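Local coordinates for putative adhesin (Parabacteroides distasonis, PDB 3LJY), which is of unknown function but, as a predicted lipoprotein with an adhesin-like head domain, probably serves in attachment at the bacterial cell surface, at residues S42-T47 with R63-A68; L134-S137 with N141-V144; C194-T197 with L201-V204. All blocks are in the same frame, centred on the assembly; numbering follows the deposited sequence. Where two conformers were deposited one is given.

All three contacts are buried apolar pairings across the interior of one elongated, strand-rich chain, each joining strands of two facing sheets. Contact 1 lies near the N-terminal end, where the strands are partly antiparallel, its centre about 18 Å from the chain centre; contacts 2 and 3 lie in the parallel coils of the solenoid, with centres about 4 Å and about 18 Å from it, contact 3 on the opposite side from contact 1. Centres are about 22 Å apart between contacts 1 and 2, about 14 Å between contacts 2 and 3, and about 36 Å between contacts 1 and 3. Contacts 2 and 3 repeat one plan, two strands joined by a short turn, whereas 15 residues separate the segments of contact 1.

Contact 1. Residues S42-T47 with R63-A68; sequences STVEVT and RVLTIA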
loop_
_atom_site.group_PDB
_atom_site.type_symbol
_atom_site.label_atom_id
_atom_site.label_comp_id
_atom_site.label_asym_id
_atom_site.label_seq_id
_atom_site.Cartn_x
_atom_site.Cartn_y
_atom_site.Cartn_z
ATOM N N SER A 42 13.386 -2.403 -18.235
ATOM C CA SER A 42 12.975 -1.377 -17.299
ATOM C C SER A 42 13.317 0.011 -17.801
ATOM O O SER A 42 14.432 0.270 -18.242
ATOM C CB SER A 42 13.583 -1.638 -15.932
ATOM O OG SER A 42 12.925 -2.754 -15.363
ATOM N N THR A 43 12.320 0.889 -17.763
ATOM C CA THR A 43 12.507 2.309 -18.037
ATOM C C THR A 43 11.911 3.117 -16.871
ATOM O O THR A 43 11.070 2.607 -16.121
ATOM C CB THR A 43 11.858 2.699 -19.404
ATOM O OG1 THR A 43 10.462 2.357 -19.429
ATOM C CG2 THR A 43 12.581 1.974 -20.589
ATOM N N VAL A 44 12.397 4.343 -16.696
ATOM C CA VAL A 44 11.757 5.343 -15.864
ATOM C C VAL A 44 11.431 6.563 -16.734
ATOM O O VAL A 44 12.313 7.120 -17.357
ATOM C CB VAL A 44 12.670 5.761 -14.664
ATOM C CG1 VAL A 44 12.011 6.913 -13.888
ATOM C CG2 VAL A 44 12.992 4.550 -13.737
ATOM N N GLU A 45 10.156 6.952 -16.799
ATOM C CA GLU A 45 9.734 8.210 -17.421
ATOM C C GLU A 45 9.281 9.195 -16.367
ATOM O O GLU A 45 8.477 8.854 -15.525
ATOM C CB GLU A 45 8.552 7.984 -18.362
ATOM C CG GLU A 45 8.063 9.256 -19.117
ATOM C CD GLU A 45 6.925 8.972 -20.117
ATOM O OE1 GLU A 45 6.223 7.936 -19.990
ATOM O OE2 GLU A 45 6.724 9.811 -21.032
ATOM N N VAL A 46 9.774 10.429 -16.446
ATOM C CA VAL A 46 9.418 11.481 -15.499
ATOM C C VAL A 46 8.778 12.668 -16.220
ATOM O O VAL A 46 9.354 13.216 -17.148
ATOM C CB VAL A 46 10.648 11.920 -14.680
ATOM C CG1 VAL A 46 10.358 13.214 -13.897
ATOM C CG2 VAL A 46 11.099 10.757 -13.743
ATOM N N THR A 47 7.571 13.036 -15.796
ATOM C CA THR A 47 6.921 14.262 -16.236
ATOM C C THR A 47 6.953 15.253 -15.069
ATOM O O THR A 47 6.436 14.994 -13.994
ATOM C CB THR A 47 5.460 14.003 -16.726
ATOM O OG1 THR A 47 5.475 13.003 -17.767
ATOM C CG2 THR A 47 4.792 15.294 -17.261
ATOM N N ARG A 63 19.367 -3.322 -6.736
ATOM C CA ARG A 63 17.984 -3.605 -7.160
ATOM C C ARG A 63 16.863 -2.775 -6.514
ATOM O O ARG A 63 15.710 -3.185 -6.594
ATOM C CB ARG A 63 17.703 -5.122 -7.081
ATOM C CG ARG A 63 18.792 -5.895 -7.745
ATOM C CD ARG A 63 18.545 -7.374 -7.906
ATOM N NE ARG A 63 17.460 -7.716 -8.833
ATOM C CZ ARG A 63 16.329 -8.318 -8.475
ATOM N NH1 ARG A 63 16.108 -8.653 -7.213
ATOM N NH2 ARG A 63 15.411 -8.589 -9.389
ATOM N N VAL A 64 17.198 -1.631 -5.892
ATOM C CA VAL A 64 16.210 -0.707 -5.353
ATOM C C VAL A 64 16.129 0.571 -6.205
ATOM O O VAL A 64 17.130 1.252 -6.372
ATOM C CB VAL A 64 16.523 -0.265 -3.899
ATOM C CG1 VAL A 64 15.432 0.744 -3.397
ATOM C CG2 VAL A 64 16.703 -1.487 -2.913
ATOM N N LEU A 65 14.932 0.927 -6.682
ATOM C CA LEU A 65 14.714 2.225 -7.350
ATOM C C LEU A 65 14.363 3.375 -6.374
ATOM O O LEU A 65 13.431 3.263 -5.600
ATOM C CB LEU A 65 13.595 2.121 -8.408
ATOM C CG LEU A 65 13.219 3.374 -9.193
ATOM C CD1 LEU A 65 14.394 3.894 -10.045
ATOM C CD2 LEU A 65 12.007 3.158 -10.038
ATOM N N THR A 66 15.133 4.462 -6.406
ATOM C CA THR A 66 14.775 5.726 -5.750
ATOM C C THR A 66 14.771 6.863 -6.810
ATOM O O THR A 66 15.628 6.927 -7.702
ATOM C CB THR A 66 15.735 6.070 -4.556
ATOM O OG1 THR A 66 17.095 5.960 -4.966
ATOM C CG2 THR A 66 15.567 5.092 -3.383
ATOM N N ILE A 67 13.751 7.713 -6.751
ATOM C CA ILE A 67 13.661 8.902 -7.579
ATOM C C ILE A 67 13.426 10.091 -6.667
ATOM O O ILE A 67 12.446 10.140 -5.923
ATOM C CB ILE A 67 12.514 8.809 -8.612
ATOM C CG1 ILE A 67 12.676 7.552 -9.459
ATOM C CG2 ILE A 67 12.486 10.035 -9.500
ATOM C CD1 ILE A 67 11.563 7.324 -10.349
ATOM N N ALA A 68 14.341 11.043 -6.691
ATOM C CA ALA A 68 14.202 12.224 -5.853
ATOM C C ALA A 68 14.936 13.394 -6.486
ATOM O O ALA A 68 15.635 13.213 -7.482
ATOM C CB ALA A 68 14.741 11.931 -4.431
#
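Val44 carries this contact, offering one methyl to each of two aliphatic side chains from 63-68. The shorter approach is to Ile67: Val44 CG1 lies 3.6 Å from Ile67 CD1, the two chains passing side by side and pointing opposite ways. Toward Leu65 the meeting is tip to tip, with Val44 CG2 4.0 Å from Leu65 CD1 and 4.1 Å from Leu65 CD2, a single methyl facing both ends of the leucine fork. Val44 divides its methyls this way because CG1 stands anti to the backbone N (chi1 175°), leaving CG2 beside that nitrogen.

The strands 43-49 and 64-69 belong to different sheets, facing each other in the partly antiparallel N-terminal region that leads into the parallel coils of a solenoid, consistent with the pectate-lyase-like clan. Branched Val44 and Ile67 fit extended backbone while filling the interior with hydrocarbon; Ile67 and Leu65 both carry a delta methyl across to Val44, Leu65 with a two-pronged end. Ile58 touches both Val44 and Leu65, and Val82 of strand 80-86 packs on Ile67.

Polar bonds lie within the sheet that contains 42-47: the backbone of Val44 pairs with Ile17, and that of Glu45 with Lys83. On the outward side, Glu45 OE2 is hydrogen-bonded to Ser14 OG.

Contact 2. Residues L134-S137 with N141-V144; sequences LNVS and NMVV
Met142, present as selenomethionine, reaches across the interior and lies between Leu134 and Val136. Its SE atom sits against the leucine, 3.8 Å from Leu134 CD2 and 4.0 Å from Leu134 CB, the two side chains crossing at a slant. Nearer its root, Met142 CG is 3.7 Å from Val136 CG1. The terminal Met142 CE closes on the same methyl, Val136 CG1, at 3.8 Å, so that the valine lies alongside the chain as the two run past each other in opposite senses. An extended chain beyond CG (chi2 -160°, chi3 -172°) gives Met142 this reach, carrying CE to within 4.0 Å of Asn135 N. A long, unbranched, flexible methionine suits the place, since it can follow the uneven surface of two branched neighbours; the selenium is a label. Val144 adds a smaller touch, its CG2 lying 3.9 Å from Leu134 CD1.

Beyond this first layer, Ile162 packs on both Leu134 and Val136, while Ile113, Ala115 and Val121 touch Met142. Backbone bonds from Leu134 to Glu153 and Asp155, and from Asn135 to Ile113 and Ala115, fix 134-136 in its sheet. Strand 131-136 thus lies between parallel strands 110-115 and 151-156 on one wall of the solenoid; strand 141-144 occupies the facing wall between 120-123 and 161-164.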
loop_
_atom_site.group_PDB
_atom_site.type_symbol
_atom_site.label_atom_id
_atom_site.label_comp_id
_atom_site.label_asym_id
_atom_site.label_seq_id
_atom_site.Cartn_x
_atom_site.Cartn_y
_atom_site.Cartn_z
ATOM N N LEU A 134 0.884 -5.753 4.399
ATOM C CA LEU A 134 0.549 -4.312 4.290
ATOM C C LEU A 134 0.699 -3.653 5.638
ATOM O O LEU A 134 0.145 -4.137 6.606
ATOM C CB LEU A 134 -0.895 -4.095 3.781
ATOM C CG LEU A 134 -1.243 -4.726 2.436
ATOM C CD1 LEU A 134 -2.627 -4.353 1.955
ATOM C CD2 LEU A 134 -0.206 -4.346 1.414
ATOM N N ASN A 135 1.405 -2.528 5.700
ATOM C CA ASN A 135 1.736 -1.884 6.972
ATOM C C ASN A 135 1.539 -0.334 6.924
ATOM O O ASN A 135 2.496 0.362 6.575
ATOM C CB ASN A 135 3.206 -2.232 7.360
ATOM C CG ASN A 135 3.567 -3.743 7.187
ATOM O OD1 ASN A 135 3.991 -4.211 6.091
ATOM N ND2 ASN A 135 3.441 -4.497 8.279
ATOM N N VAL A 136 0.350 0.211 7.288
ATOM C CA VAL A 136 0.089 1.663 7.243
ATOM C C VAL A 136 0.344 2.316 8.574
ATOM O O VAL A 136 0.040 1.768 9.601
ATOM C CB VAL A 136 -1.368 2.066 6.814
ATOM C CG1 VAL A 136 -1.788 1.359 5.607
ATOM C CG2 VAL A 136 -2.369 1.872 7.952
ATOM N N SER A 137 0.900 3.508 8.564
ATOM C CA SER A 137 0.973 4.336 9.776
ATOM C C SER A 137 0.878 5.802 9.393
ATOM O O SER A 137 0.659 6.134 8.225
ATOM C CB SER A 137 2.256 4.036 10.512
ATOM O OG SER A 137 3.363 4.691 9.951
ATOM N N ASN A 141 -3.105 5.642 3.560
ATOM C CA ASN A 141 -4.241 4.842 3.088
ATOM C C ASN A 141 -3.778 3.869 2.019
ATOM O O ASN A 141 -2.932 4.212 1.236
ATOM C CB ASN A 141 -5.304 5.762 2.475
ATOM C CG ASN A 141 -6.125 6.482 3.513
ATOM O OD1 ASN A 141 -5.887 7.639 3.845
ATOM N ND2 ASN A 141 -7.103 5.788 4.036
HETATM N N MSE A 142 -4.321 2.664 2.011
HETATM C CA MSE A 142 -4.171 1.741 0.906
HETATM C C MSE A 142 -5.518 1.267 0.426
HETATM O O MSE A 142 -6.422 1.023 1.236
HETATM C CB MSE A 142 -3.388 0.522 1.324
HETATM C CG MSE A 142 -2.071 0.891 1.898
HETATM SE SE MSE A 142 -0.838 -0.593 1.854
HETATM C CE MSE A 142 0.581 0.202 2.882
ATOM N N VAL A 143 -5.636 1.115 -0.894
ATOM C CA VAL A 143 -6.793 0.476 -1.533
ATOM C C VAL A 143 -6.317 -0.642 -2.434
ATOM O O VAL A 143 -5.550 -0.417 -3.338
ATOM C CB VAL A 143 -7.606 1.450 -2.380
ATOM C CG1 VAL A 143 -8.750 0.726 -2.974
ATOM C CG2 VAL A 143 -8.100 2.663 -1.539
ATOM N N VAL A 144 -6.775 -1.863 -2.176
ATOM C CA VAL A 144 -6.428 -3.044 -2.982
ATOM C C VAL A 144 -7.706 -3.570 -3.628
ATOM O O VAL A 144 -8.601 -4.005 -2.907
ATOM C CB VAL A 144 -5.808 -4.155 -2.073
ATOM C CG1 VAL A 144 -5.422 -5.397 -2.869
ATOM C CG2 VAL A 144 -4.602 -3.613 -1.300
#

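Contact 3. Residues C194-T197 with L201-V204; sequences CKVT and LAEV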
loop_
_atom_site.group_PDB
_atom_site.type_symbol
_atom_site.label_atom_id
_atom_site.label_comp_id
_atom_site.label_asym_id
_atom_site.label_seq_id
_atom_site.Cartn_x
_atom_site.Cartn_y
_atom_site.Cartn_z
ATOM N N CYS A 194 -7.811 -11.439 13.956
ATOM C CA CYS A 194 -8.045 -10.018 13.855
ATOM C C CYS A 194 -8.008 -9.411 15.261
ATOM O O CYS A 194 -8.797 -9.816 16.117
ATOM C CB CYS A 194 -9.391 -9.792 13.140
ATOM S SG CYS A 194 -9.867 -8.082 12.907
ATOM N N LYS A 195 -7.054 -8.493 15.498
ATOM C CA LYS A 195 -6.851 -7.860 16.820
ATOM C C LYS A 195 -7.034 -6.364 16.683
ATOM O O LYS A 195 -6.362 -5.743 15.892
ATOM C CB LYS A 195 -5.446 -8.113 17.391
ATOM C CG LYS A 195 -5.189 -7.375 18.739
ATOM C CD LYS A 195 -4.039 -7.980 19.571
ATOM C CE LYS A 195 -3.901 -7.320 20.968
ATOM N N VAL A 196 -7.947 -5.794 17.463
ATOM C CA VAL A 196 -8.195 -4.367 17.477
ATOM C C VAL A 196 -7.913 -3.831 18.897
ATOM O O VAL A 196 -8.544 -4.222 19.889
ATOM C CB VAL A 196 -9.632 -4.000 16.935
ATOM C CG1 VAL A 196 -9.875 -2.491 16.970
ATOM C CG2 VAL A 196 -9.815 -4.479 15.513
ATOM N N THR A 197 -6.881 -3.003 18.981
ATOM C CA THR A 197 -6.393 -2.437 20.231
ATOM C C THR A 197 -6.694 -0.976 20.283
ATOM O O THR A 197 -6.624 -0.363 21.314
ATOM C CB THR A 197 -4.890 -2.652 20.318
ATOM O OG1 THR A 197 -4.657 -3.757 21.201
ATOM C CG2 THR A 197 -4.147 -1.378 20.785
ATOM N N LEU A 201 -11.839 0.263 13.652
ATOM C CA LEU A 201 -12.864 -0.682 13.176
ATOM C C LEU A 201 -12.261 -1.652 12.185
ATOM O O LEU A 201 -11.591 -1.225 11.272
ATOM C CB LEU A 201 -14.009 0.068 12.458
ATOM C CG LEU A 201 -15.076 -0.670 11.614
ATOM C CD1 LEU A 201 -15.998 -1.590 12.452
ATOM C CD2 LEU A 201 -15.943 0.349 10.822
ATOM N N ALA A 202 -12.477 -2.957 12.377
ATOM C CA ALA A 202 -12.136 -3.970 11.349
ATOM C C ALA A 202 -13.425 -4.587 10.852
ATOM O O ALA A 202 -14.181 -5.146 11.647
ATOM C CB ALA A 202 -11.197 -5.076 11.864
ATOM N N GLU A 203 -13.669 -4.427 9.554
ATOM C CA GLU A 203 -14.725 -5.130 8.805
ATOM C C GLU A 203 -14.111 -6.272 8.032
ATOM O O GLU A 203 -13.272 -6.059 7.156
ATOM C CB GLU A 203 -15.395 -4.196 7.811
ATOM C CG GLU A 203 -16.047 -3.001 8.430
ATOM C CD GLU A 203 -16.740 -2.109 7.416
ATOM O OE1 GLU A 203 -16.310 -2.024 6.202
ATOM O OE2 GLU A 203 -17.734 -1.471 7.869
ATOM N N VAL A 204 -14.526 -7.483 8.341
ATOM C CA VAL A 204 -13.830 -8.686 7.863
ATOM C C VAL A 204 -14.810 -9.748 7.348
ATOM O O VAL A 204 -16.020 -9.670 7.558
ATOM C CB VAL A 204 -12.886 -9.260 8.990
ATOM C CG1 VAL A 204 -12.034 -8.140 9.603
ATOM C CG2 VAL A 204 -13.669 -9.978 10.111
#
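Strands 194-196 and 201-204 run nearly antiparallel, at 161° between their directions, yet their axes come no closer than 7.9 Å, too far for backbone pairing, so side chains make the contact. Cys194 and Val196 on one strand, and Ala202 and Val204 on the other, direct their side chains into the space between. The shortest approach is Cys194 SG to Ala202 CB, at 3.4 Å. A chi1 of -180° sets SG opposite the backbone N and beside the carbonyl carbon, where it touches that methyl and also Val204 CG1, 4.0 Å away. Val196 comes to the alanine with CG2, the branch beside its backbone N, 3.9 Å from Ala202 CB, and this one methyl is therefore touched by both inward residues of 194-196. A small residue suits this site, where a thiol and a valine converge; Cys194 contributes a compact, weakly polar group that sits comfortably among hydrocarbon. Ile220 touches both Cys194 and Val196, Ile176 packs on Ala202, and Tyr174 lies against Cys194 and Val204. Alternating inward and outward residues on two strands of opposed walls, linked by a short turn and flanked by parallel neighbours, are characteristic of a beta-solenoid coil, consistent with the pectate-lyase-like clan of this head domain.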